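Local coordinates for protein glutathione peroxidase (Trypanosoma cruzi, PDB 3E0U) that probably acts as a peroxidase that reduces hydroperoxides, an enzyme of the glutathione peroxidase family built on a thioredoxin fold, at residues L158-L161 / G162-I166. Numbering follows the deposited sequence.
Sequences LPLL and GGARI
One carbonyl oxygen, Leu-160 O, is shared by two successive backbone N-H groups, those of Gly-162 and Gly-163, where the chain doubles back near its C-terminus. Both bonds are weak and bent. Gly-162 N donates to Leu-160 O over 3.1 Å at an N-H...O angle of 148°, closing the turn at Leu-161, and Gly-163 N reaches Leu-160 O over 3.0 Å at 140°. Gly-163 takes a positive phi of 101°, a conformation open to glycine because it has no CB to meet the Gly-162 carbonyl oxygen. Side chains add little across the turn. Leu-160 CD2 lies 3.7 Å from Gly-163 O and grazes the methyl CB of Ala-164 at 4.4 Å, while that CB also comes within 4.0 Å of Pro-159 O. The two leucines also touch the body of the protein: both meet Pro-27, Leu-160 also meets Asp-135, and Leu-161 touches Gln-57 in a loop and Tyr-54 of helix 43-54. The arrangement is an inverse gamma turn whose carbonyl oxygen is a bifurcated acceptor, in the C-terminal tail that follows helix 150-157 of the thioredoxin fold.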
ATOM      1  N   LEU A 158      -9.808  -9.269  -8.259  1.00 41.85           N
ATOM      2  CA  LEU A 158      -9.977 -10.141  -9.444  1.00 40.89           C
ATOM      3  C   LEU A 158     -10.685  -9.515 -10.682  1.00 39.93           C
ATOM      4  O   LEU A 158     -10.454  -9.978 -11.819  1.00 38.61           O
ATOM      5  CB  LEU A 158     -10.619 -11.477  -9.050  1.00 40.02           C
ATOM      6  CG  LEU A 158      -9.719 -12.303  -8.104  1.00 39.20           C
ATOM      7  CD1 LEU A 158     -10.612 -13.322  -7.333  1.00 38.15           C
ATOM      8  CD2 LEU A 158      -8.626 -13.005  -8.925  1.00 38.93           C
ATOM      9  N   PRO A 159     -11.654  -8.595 -10.467  1.00 39.20           N
ATOM     10  CA  PRO A 159     -12.125  -7.824 -11.628  1.00 39.61           C
ATOM     11  C   PRO A 159     -11.196  -6.649 -12.069  1.00 40.14           C
ATOM     12  O   PRO A 159     -11.634  -5.830 -12.889  1.00 42.09           O
ATOM     13  CB  PRO A 159     -13.491  -7.267 -11.172  1.00 39.03           C
ATOM     14  CG  PRO A 159     -13.813  -7.930  -9.881  1.00 38.00           C
ATOM     15  CD  PRO A 159     -12.495  -8.362  -9.278  1.00 38.50           C
ATOM     16  N   LEU A 160      -9.969  -6.555 -11.525  1.00 38.91           N
ATOM     17  CA  LEU A 160      -8.951  -5.564 -11.950  1.00 38.32           C
ATOM     18  C   LEU A 160      -7.770  -6.208 -12.713  1.00 38.24           C
ATOM     19  O   LEU A 160      -6.896  -5.473 -13.288  1.00 41.24           O
ATOM     20  CB  LEU A 160      -8.411  -4.703 -10.768  1.00 37.33           C
ATOM     21  CG  LEU A 160      -9.317  -3.741  -9.989  1.00 36.93           C
ATOM     22  CD1 LEU A 160      -8.598  -2.842  -8.987  1.00 37.63           C
ATOM     23  CD2 LEU A 160     -10.095  -2.877 -10.967  1.00 39.37           C
ATOM     24  N   LEU A 161      -7.625  -7.522 -12.615  1.00 40.17           N
ATOM     25  CA  LEU A 161      -6.573  -8.259 -13.308  1.00 43.80           C
ATOM     26  C   LEU A 161      -7.049  -8.621 -14.728  1.00 48.77           C
ATOM     27  O   LEU A 161      -7.064  -9.801 -15.134  1.00 48.94           O
ATOM     28  CB  LEU A 161      -6.259  -9.533 -12.530  1.00 42.74           C
ATOM     29  CG  LEU A 161      -5.558  -9.417 -11.171  1.00 42.35           C
ATOM     30  CD1 LEU A 161      -5.878 -10.627 -10.284  1.00 40.97           C
ATOM     31  CD2 LEU A 161      -4.064  -9.291 -11.401  1.00 42.11           C
ATOM     32  N   GLY A 162      -7.523  -7.594 -15.429  1.00 52.10           N
ATOM     33  CA  GLY A 162      -8.081  -7.668 -16.774  1.00 55.95           C
ATOM     34  C   GLY A 162      -8.436  -6.223 -17.043  1.00 58.76           C
ATOM     35  O   GLY A 162      -8.798  -5.828 -18.162  1.00 60.16           O
ATOM     36  N   GLY A 163      -8.314  -5.422 -15.972  1.00 62.32           N
ATOM     37  CA  GLY A 163      -8.478  -3.970 -15.981  1.00 66.02           C
ATOM     38  C   GLY A 163      -9.798  -3.407 -15.475  1.00 68.40           C
ATOM     39  O   GLY A 163      -9.821  -2.464 -14.683  1.00 69.52           O
ATOM     40  N   ALA A 164     -10.892  -4.036 -15.886  1.00 70.08           N
ATOM     41  CA  ALA A 164     -12.234  -3.513 -15.678  1.00 71.15           C
ATOM     42  C   ALA A 164     -12.626  -3.065 -17.067  1.00 72.26           C
ATOM     43  O   ALA A 164     -12.596  -1.868 -17.361  1.00 73.94           O
ATOM     44  CB  ALA A 164     -12.233  -2.332 -14.727  1.00 70.18           C
ATOM     45  N   ARG A 165     -12.848  -4.037 -17.955  1.00 72.57           N
ATOM     46  CA  ARG A 165     -13.122  -3.736 -19.361  1.00 72.82           C
ATOM     47  C   ARG A 165     -13.274  -4.995 -20.241  1.00 73.08           C
ATOM     48  O   ARG A 165     -13.502  -6.108 -19.742  1.00 73.16           O
ATOM     49  CB  ARG A 165     -12.011  -2.831 -19.915  1.00 72.65           C
ATOM     50  CG  ARG A 165     -10.636  -3.503 -19.975  1.00 72.59           C
ATOM     51  CD  ARG A 165      -9.572  -2.565 -20.523  1.00 72.38           C
ATOM     52  NE  ARG A 165      -8.642  -3.269 -21.407  1.00 71.57           N
ATOM     53  CZ  ARG A 165      -8.844  -3.464 -22.716  1.00 70.47           C
ATOM     54  NH1 ARG A 165      -9.959  -3.016 -23.279  1.00 69.94           N
ATOM     55  NH2 ARG A 165      -7.952  -4.107 -23.457  1.00 69.73           N
ATOM     56  N   ILE A 166     -13.146  -4.806 -21.550  1.00 72.91           N
ATOM     57  CA  ILE A 166     -13.309  -5.899 -22.502  1.00 72.67           C
ATOM     58  C   ILE A 166     -14.614  -6.651 -22.258  1.00 72.47           C
ATOM     59  O   ILE A 166     -14.991  -7.528 -23.037  1.00 72.51           O
ATOM     60  CB  ILE A 166     -12.134  -6.892 -22.428  1.00 72.61           C
ATOM     61  CG1 ILE A 166     -12.084  -7.558 -21.051  1.00 72.78           C
ATOM     62  CG2 ILE A 166     -10.822  -6.187 -22.733  1.00 72.52           C
ATOM     63  CD1 ILE A 166     -13.333  -8.337 -20.704  1.00 72.01           C
TER